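Local coordinates for penicillin-binding protein activator LpoA (Escherichia coli, PDB 6DR3), which stimulates the transpeptidase activity of the peptidoglycan synthase PBP1a, acting as an outer-membrane lipoprotein of which this chain is the amino-terminal domain, at residues Arg70-Leu81 against Gln105-Ala116. Sequence-based numbering, arbitrary orientation.
Sequences REKTLLAVEIKL and QQARYWQAKIDA
Arg108 reaches across to lie among Leu74, Glu78, Glu71 and Leu75, a charged knob in a hole lined by two carboxylates and two leucines. Its chain bends at chi3 (57°), turning the guanidinium edge to both carboxylates and one face to a methyl group. Glu71 is gripped end-on, NH1 and NH2 of Arg108 both converging on Glu71 OE2, NH2 at 2.8 Å. Glu78 is held side-on: Arg108 NE points almost straight at Glu78 OE2 (2.9 Å, 170°), and NH2 reaches Glu78 OE1 at 3.1 Å from above the carboxylate plane. Leu74 supplies the apolar part, its CD2 centred over one guanidinium face, 3.7 Å from Arg108 CZ. Four hydrogen bonds and a weak fifth, from NH1 to Glu71 OE1, fix the rotation of the guanidinium, and the two acids probably balance its charge; Arg42 adds a long, weak ion pair to Glu71. Segments 70-81 and 105-116, from helices 66-82 and 103-117, run in the same direction with their axes 25° apart, helix 86-93 between them in sequence, an all-helical packing in keeping with the TPR-like motifs of this domain. On the side of the network toward Arg70, the extended Gln105 donates from NE2 to the anti side of Glu71 OE1 (2.9 Å), amide and carboxylate nearly coplanar. Beyond Glu78 the contact turns apolar: Leu81 lays CD1 against Ala112 CB (3.7 Å), near the Ala112 backbone oxygen, with CD2 toward Ala116; Val77 CG1 also touches Ala112 CB, and helix 86-93 packs on Val77 and Leu81. At the border a water donates to Glu78 OE2 and Arg108 O.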
ATOM      1  N   ARG A  70      -4.063  -3.182 -18.527  1.00 18.91           N
ATOM      2  CA  ARG A  70      -4.316  -3.208 -17.091  1.00 23.04           C
ATOM      3  C   ARG A  70      -3.294  -2.361 -16.342  1.00 20.28           C
ATOM      4  O   ARG A  70      -3.647  -1.625 -15.413  1.00 20.89           O
ATOM      5  CB  ARG A  70      -4.311  -4.649 -16.579  1.00 28.51           C
ATOM      6  CG  ARG A  70      -5.627  -5.381 -16.823  1.00 42.69           C
ATOM      7  CD  ARG A  70      -5.687  -6.729 -16.113  1.00 51.55           C
ATOM      8  NE  ARG A  70      -5.067  -7.802 -16.889  1.00 59.74           N
ATOM      9  CZ  ARG A  70      -5.682  -8.488 -17.851  1.00 61.54           C
ATOM     10  NH1 ARG A  70      -6.941  -8.215 -18.176  1.00 54.48           N
ATOM     11  NH2 ARG A  70      -5.034  -9.451 -18.496  1.00 62.94           N
ATOM     12  N   GLU A  71      -2.023  -2.441 -16.742  1.00 19.66           N
ATOM     13  CA  GLU A  71      -1.010  -1.585 -16.135  1.00 21.66           C
ATOM     14  C   GLU A  71      -1.294  -0.115 -16.424  1.00 24.31           C
ATOM     15  O   GLU A  71      -1.080   0.746 -15.564  1.00 23.53           O
ATOM     16  CB  GLU A  71       0.379  -1.977 -16.640  1.00 19.77           C
ATOM     17  CG  GLU A  71       1.508  -1.087 -16.143  1.00 27.31           C
ATOM     18  CD  GLU A  71       1.656  -1.114 -14.633  1.00 31.30           C
ATOM     19  OE1 GLU A  71       1.265  -2.125 -14.011  1.00 28.98           O
ATOM     20  OE2 GLU A  71       2.166  -0.123 -14.070  1.00 31.35           O
ATOM     21  N   LYS A  72      -1.783   0.193 -17.628  1.00 24.26           N
ATOM     22  CA  LYS A  72      -2.099   1.579 -17.961  1.00 19.37           C
ATOM     23  C   LYS A  72      -3.168   2.131 -17.027  1.00 22.72           C
ATOM     24  O   LYS A  72      -3.047   3.255 -16.522  1.00 23.99           O
ATOM     25  CB  LYS A  72      -2.554   1.689 -19.417  1.00 23.08           C
ATOM     26  CG  LYS A  72      -2.896   3.118 -19.837  1.00 24.52           C
ATOM     27  CD  LYS A  72      -3.456   3.200 -21.248  1.00 29.68           C
ATOM     28  CE  LYS A  72      -3.881   4.627 -21.572  1.00 32.27           C
ATOM     29  NZ  LYS A  72      -4.529   4.746 -22.907  1.00 36.87           N
ATOM     30  N   THR A  73      -4.228   1.357 -16.786  1.00 21.83           N
ATOM     31  CA  THR A  73      -5.301   1.832 -15.920  1.00 21.61           C
ATOM     32  C   THR A  73      -4.784   2.108 -14.514  1.00 21.63           C
ATOM     33  O   THR A  73      -5.222   3.060 -13.857  1.00 21.71           O
ATOM     34  CB  THR A  73      -6.444   0.816 -15.873  1.00 29.42           C
ATOM     35  OG1 THR A  73      -5.966  -0.425 -15.338  1.00 41.36           O
ATOM     36  CG2 THR A  73      -7.022   0.583 -17.267  1.00 26.54           C
ATOM     37  N   LEU A  74      -3.846   1.289 -14.035  1.00 20.22           N
ATOM     38  CA  LEU A  74      -3.289   1.512 -12.706  1.00 27.73           C
ATOM     39  C   LEU A  74      -2.413   2.759 -12.682  1.00 23.98           C
ATOM     40  O   LEU A  74      -2.464   3.543 -11.727  1.00 21.54           O
ATOM     41  CB  LEU A  74      -2.500   0.282 -12.259  1.00 32.70           C
ATOM     42  CG  LEU A  74      -1.916   0.306 -10.843  1.00 43.22           C
ATOM     43  CD1 LEU A  74      -2.975   0.646  -9.800  1.00 43.91           C
ATOM     44  CD2 LEU A  74      -1.274  -1.035 -10.531  1.00 44.50           C
ATOM     45  N   LEU A  75      -1.610   2.968 -13.729  1.00 16.44           N
ATOM     46  CA  LEU A  75      -0.824   4.192 -13.823  1.00 18.74           C
ATOM     47  C   LEU A  75      -1.718   5.422 -13.871  1.00 19.62           C
ATOM     48  O   LEU A  75      -1.335   6.488 -13.375  1.00 19.09           O
ATOM     49  CB  LEU A  75       0.076   4.148 -15.059  1.00 14.61           C
ATOM     50  CG  LEU A  75       1.173   3.081 -15.074  1.00 20.56           C
ATOM     51  CD1 LEU A  75       1.789   2.987 -16.461  1.00 22.77           C
ATOM     52  CD2 LEU A  75       2.246   3.381 -14.038  1.00 20.93           C
ATOM     53  N   ALA A  76      -2.909   5.299 -14.462  1.00 20.49           N
ATOM     54  CA  ALA A  76      -3.832   6.427 -14.506  1.00 23.36           C
ATOM     55  C   ALA A  76      -4.221   6.873 -13.103  1.00 20.73           C
ATOM     56  O   ALA A  76      -4.356   8.074 -12.841  1.00 21.12           O
ATOM     57  CB  ALA A  76      -5.076   6.056 -15.313  1.00 23.25           C
ATOM     58  N   VAL A  77      -4.417   5.920 -12.188  1.00 23.10           N
ATOM     59  CA  VAL A  77      -4.756   6.264 -10.810  1.00 26.18           C
ATOM     60  C   VAL A  77      -3.588   6.977 -10.140  1.00 20.79           C
ATOM     61  O   VAL A  77      -3.760   8.020  -9.497  1.00 19.89           O
ATOM     62  CB  VAL A  77      -5.165   5.003 -10.026  1.00 29.76           C
ATOM     63  CG1 VAL A  77      -5.426   5.339  -8.559  1.00 29.77           C
ATOM     64  CG2 VAL A  77      -6.390   4.356 -10.656  1.00 31.82           C
ATOM     65  N   GLU A  78      -2.385   6.416 -10.271  1.00 16.76           N
ATOM     66  CA  GLU A  78      -1.218   7.004  -9.626  1.00 23.01           C
ATOM     67  C   GLU A  78      -0.963   8.416 -10.136  1.00 23.38           C
ATOM     68  O   GLU A  78      -0.556   9.297  -9.370  1.00 22.41           O
ATOM     69  CB  GLU A  78       0.004   6.112  -9.853  1.00 23.60           C
ATOM     70  CG  GLU A  78      -0.166   4.705  -9.293  1.00 29.73           C
ATOM     71  CD  GLU A  78       1.047   3.819  -9.530  1.00 33.34           C
ATOM     72  OE1 GLU A  78       1.720   3.990 -10.567  1.00 35.12           O
ATOM     73  OE2 GLU A  78       1.330   2.951  -8.674  1.00 30.29           O
ATOM     74  N   ILE A  79      -1.205   8.654 -11.427  1.00 25.11           N
ATOM     75  CA  ILE A  79      -1.020   9.992 -11.984  1.00 24.98           C
ATOM     76  C   ILE A  79      -2.019  10.966 -11.368  1.00 26.84           C
ATOM     77  O   ILE A  79      -1.654  12.069 -10.945  1.00 22.88           O
ATOM     78  CB  ILE A  79      -1.131   9.948 -13.521  1.00 21.96           C
ATOM     79  CG1 ILE A  79       0.106   9.263 -14.108  1.00 24.98           C
ATOM     80  CG2 ILE A  79      -1.291  11.359 -14.107  1.00 21.18           C
ATOM     81  CD1 ILE A  79       0.030   8.991 -15.602  1.00 31.74           C
ATOM     82  N   LYS A  80      -3.292  10.574 -11.298  1.00 27.13           N
ATOM     83  CA  LYS A  80      -4.303  11.473 -10.748  1.00 32.59           C
ATOM     84  C   LYS A  80      -4.036  11.777  -9.279  1.00 32.34           C
ATOM     85  O   LYS A  80      -4.281  12.896  -8.815  1.00 29.21           O
ATOM     86  CB  LYS A  80      -5.697  10.878 -10.935  1.00 34.25           C
ATOM     87  CG  LYS A  80      -6.181  10.948 -12.372  1.00 44.52           C
ATOM     88  CD  LYS A  80      -7.666  10.670 -12.494  1.00 55.07           C
ATOM     89  CE  LYS A  80      -8.116  10.759 -13.944  1.00 61.74           C
ATOM     90  NZ  LYS A  80      -7.872  12.111 -14.524  1.00 66.87           N
ATOM     91  N   LEU A  81      -3.536  10.794  -8.527  1.00 29.02           N
ATOM     92  CA  LEU A  81      -3.150  11.064  -7.147  1.00 27.86           C
ATOM     93  C   LEU A  81      -1.983  12.042  -7.092  1.00 27.28           C
ATOM     94  O   LEU A  81      -1.951  12.936  -6.237  1.00 38.34           O
ATOM     95  CB  LEU A  81      -2.797   9.758  -6.432  1.00 27.53           C
ATOM     96  CG  LEU A  81      -3.982   8.831  -6.144  1.00 27.94           C
ATOM     97  CD1 LEU A  81      -3.498   7.464  -5.696  1.00 27.73           C
ATOM     98  CD2 LEU A  81      -4.906   9.437  -5.096  1.00 30.87           C
ATOM     99  N   GLN A 105       0.921  -5.324  -8.573  1.00 40.06           N
ATOM    100  CA  GLN A 105      -0.152  -4.400  -8.929  1.00 35.29           C
ATOM    101  C   GLN A 105      -1.163  -4.268  -7.797  1.00 32.06           C
ATOM    102  O   GLN A 105      -1.641  -3.163  -7.512  1.00 31.86           O
ATOM    103  CB  GLN A 105      -0.841  -4.869 -10.212  1.00 33.97           C
ATOM    104  CG  GLN A 105      -0.026  -4.640 -11.472  1.00 29.27           C
ATOM    105  CD  GLN A 105      -0.759  -5.074 -12.727  1.00 33.06           C
ATOM    106  OE1 GLN A 105      -1.495  -6.058 -12.721  1.00 37.96           O
ATOM    107  NE2 GLN A 105      -0.563  -4.334 -13.811  1.00 35.19           N
ATOM    108  N   GLN A 106      -1.498  -5.378  -7.138  1.00 32.09           N
ATOM    109  CA  GLN A 106      -2.404  -5.311  -5.995  1.00 31.49           C
ATOM    110  C   GLN A 106      -1.819  -4.451  -4.883  1.00 21.36           C
ATOM    111  O   GLN A 106      -2.534  -3.651  -4.265  1.00 25.28           O
ATOM    112  CB  GLN A 106      -2.706  -6.717  -5.478  1.00 37.19           C
ATOM    113  CG  GLN A 106      -3.532  -7.560  -6.433  1.00 48.67           C
ATOM    114  CD  GLN A 106      -3.767  -8.965  -5.919  1.00 55.40           C
ATOM    115  OE1 GLN A 106      -3.628  -9.235  -4.727  1.00 55.58           O
ATOM    116  NE2 GLN A 106      -4.125  -9.871  -6.821  1.00 62.79           N
ATOM    117  N   ALA A 107      -0.521  -4.599  -4.611  1.00 23.07           N
ATOM    118  CA  ALA A 107       0.113  -3.768  -3.593  1.00 25.79           C
ATOM    119  C   ALA A 107       0.005  -2.292  -3.952  1.00 23.02           C
ATOM    120  O   ALA A 107      -0.234  -1.448  -3.080  1.00 21.98           O
ATOM    121  CB  ALA A 107       1.577  -4.173  -3.418  1.00 26.84           C
ATOM    122  N   ARG A 108       0.177  -1.961  -5.236  1.00 22.87           N
ATOM    123  CA  ARG A 108       0.036  -0.575  -5.672  1.00 20.63           C
ATOM    124  C   ARG A 108      -1.423  -0.140  -5.684  1.00 20.44           C
ATOM    125  O   ARG A 108      -1.724   1.028  -5.406  1.00 25.75           O
ATOM    126  CB  ARG A 108       0.653  -0.396  -7.057  1.00 21.44           C
ATOM    127  CG  ARG A 108       2.170  -0.467  -7.073  1.00 22.61           C
ATOM    128  CD  ARG A 108       2.686  -0.732  -8.476  1.00 22.03           C
ATOM    129  NE  ARG A 108       2.221   0.270  -9.433  1.00 22.89           N
ATOM    130  CZ  ARG A 108       2.195   0.094 -10.752  1.00 26.29           C
ATOM    131  NH1 ARG A 108       2.600  -1.052 -11.284  1.00 26.03           N
ATOM    132  NH2 ARG A 108       1.756   1.065 -11.544  1.00 24.24           N
ATOM    133  N   TYR A 109      -2.338  -1.052  -6.016  1.00 23.73           N
ATOM    134  CA  TYR A 109      -3.761  -0.745  -5.920  1.00 22.02           C
ATOM    135  C   TYR A 109      -4.127  -0.314  -4.505  1.00 22.16           C
ATOM    136  O   TYR A 109      -4.780   0.717  -4.304  1.00 20.82           O
ATOM    137  CB  TYR A 109      -4.586  -1.962  -6.346  1.00 21.98           C
ATOM    138  CG  TYR A 109      -6.043  -1.884  -5.946  1.00 25.41           C
ATOM    139  CD1 TYR A 109      -6.980  -1.278  -6.772  1.00 26.79           C
ATOM    140  CD2 TYR A 109      -6.481  -2.419  -4.740  1.00 28.92           C
ATOM    141  CE1 TYR A 109      -8.311  -1.206  -6.409  1.00 30.92           C
ATOM    142  CE2 TYR A 109      -7.808  -2.351  -4.368  1.00 31.25           C
ATOM    143  CZ  TYR A 109      -8.719  -1.739  -5.204  1.00 34.66           C
ATOM    144  OH  TYR A 109     -10.045  -1.675  -4.838  1.00 36.42           O
ATOM    145  N   TRP A 110      -3.707  -1.091  -3.506  1.00 29.47           N
ATOM    146  CA  TRP A 110      -4.022  -0.739  -2.126  1.00 27.94           C
ATOM    147  C   TRP A 110      -3.264   0.501  -1.673  1.00 26.09           C
ATOM    148  O   TRP A 110      -3.791   1.287  -0.878  1.00 25.58           O
ATOM    149  CB  TRP A 110      -3.720  -1.918  -1.203  1.00 28.98           C
ATOM    150  CG  TRP A 110      -4.643  -3.075  -1.429  1.00 23.96           C
ATOM    151  CD1 TRP A 110      -4.325  -4.285  -1.965  1.00 21.47           C
ATOM    152  CD2 TRP A 110      -6.044  -3.120  -1.138  1.00 27.48           C
ATOM    153  NE1 TRP A 110      -5.439  -5.087  -2.020  1.00 25.90           N
ATOM    154  CE2 TRP A 110      -6.509  -4.394  -1.517  1.00 28.04           C
ATOM    155  CE3 TRP A 110      -6.951  -2.208  -0.589  1.00 29.34           C
ATOM    156  CZ2 TRP A 110      -7.839  -4.780  -1.365  1.00 30.56           C
ATOM    157  CZ3 TRP A 110      -8.271  -2.594  -0.438  1.00 27.34           C
ATOM    158  CH2 TRP A 110      -8.703  -3.867  -0.825  1.00 25.63           C
ATOM    159  N   GLN A 111      -2.038   0.702  -2.159  1.00 23.47           N
ATOM    160  CA  GLN A 111      -1.334   1.939  -1.839  1.00 20.15           C
ATOM    161  C   GLN A 111      -2.097   3.147  -2.368  1.00 20.24           C
ATOM    162  O   GLN A 111      -2.143   4.196  -1.715  1.00 20.63           O
ATOM    163  CB  GLN A 111       0.083   1.911  -2.409  1.00 25.05           C
ATOM    164  CG  GLN A 111       0.953   3.068  -1.932  1.00 25.34           C
ATOM    165  CD  GLN A 111       1.227   3.017  -0.438  1.00 26.47           C
ATOM    166  OE1 GLN A 111       1.567   1.967   0.105  1.00 25.02           O
ATOM    167  NE2 GLN A 111       1.074   4.152   0.231  1.00 25.94           N
ATOM    168  N   ALA A 112      -2.705   3.017  -3.549  1.00 21.00           N
ATOM    169  CA  ALA A 112      -3.523   4.103  -4.080  1.00 23.94           C
ATOM    170  C   ALA A 112      -4.721   4.374  -3.179  1.00 24.51           C
ATOM    171  O   ALA A 112      -5.093   5.532  -2.957  1.00 24.15           O
ATOM    172  CB  ALA A 112      -3.983   3.771  -5.499  1.00 21.91           C
ATOM    173  N   LYS A 113      -5.338   3.318  -2.645  1.00 29.59           N
ATOM    174  CA  LYS A 113      -6.443   3.515  -1.713  1.00 32.39           C
ATOM    175  C   LYS A 113      -5.955   4.136  -0.412  1.00 28.97           C
ATOM    176  O   LYS A 113      -6.622   5.008   0.155  1.00 28.40           O
ATOM    177  CB  LYS A 113      -7.150   2.186  -1.445  1.00 32.31           C
ATOM    178  CG  LYS A 113      -7.693   1.515  -2.697  1.00 37.65           C
ATOM    179  CD  LYS A 113      -8.923   0.673  -2.400  1.00 44.66           C
ATOM    180  CE  LYS A 113     -10.165   1.535  -2.229  1.00 50.92           C
ATOM    181  NZ  LYS A 113     -11.395   0.716  -2.050  1.00 52.07           N
ATOM    182  N   ILE A 114      -4.792   3.701   0.076  1.00 27.32           N
ATOM    183  CA  ILE A 114      -4.207   4.312   1.268  1.00 27.40           C
ATOM    184  C   ILE A 114      -3.931   5.789   1.017  1.00 25.41           C
ATOM    185  O   ILE A 114      -4.296   6.655   1.822  1.00 28.07           O
ATOM    186  CB  ILE A 114      -2.929   3.559   1.683  1.00 25.92           C
ATOM    187  CG1 ILE A 114      -3.274   2.138   2.131  1.00 32.06           C
ATOM    188  CG2 ILE A 114      -2.198   4.296   2.807  1.00 29.27           C
ATOM    189  CD1 ILE A 114      -2.080   1.211   2.204  1.00 33.32           C
ATOM    190  N   ASP A 115      -3.277   6.100  -0.106  1.00 24.81           N
ATOM    191  CA  ASP A 115      -2.993   7.492  -0.438  1.00 27.82           C
ATOM    192  C   ASP A 115      -4.270   8.311  -0.564  1.00 26.73           C
ATOM    193  O   ASP A 115      -4.284   9.497  -0.212  1.00 30.33           O
ATOM    194  CB  ASP A 115      -2.187   7.570  -1.736  1.00 35.13           C
ATOM    195  CG  ASP A 115      -0.818   6.920  -1.617  1.00 40.73           C
ATOM    196  OD1 ASP A 115      -0.414   6.580  -0.482  1.00 42.78           O
ATOM    197  OD2 ASP A 115      -0.145   6.743  -2.657  1.00 38.27           O
ATOM    198  N   ALA A 116      -5.350   7.702  -1.060  1.00 30.33           N
ATOM    199  CA  ALA A 116      -6.596   8.438  -1.247  1.00 34.38           C
ATOM    200  C   ALA A 116      -7.199   8.885   0.079  1.00 33.50           C
ATOM    201  O   ALA A 116      -7.937   9.875   0.117  1.00 33.19           O
ATOM    202  CB  ALA A 116      -7.600   7.580  -2.017  1.00 35.44           C
TER
HETATM  203  O   HOH W   1       0.080   3.039  -6.067  1.00 26.70           O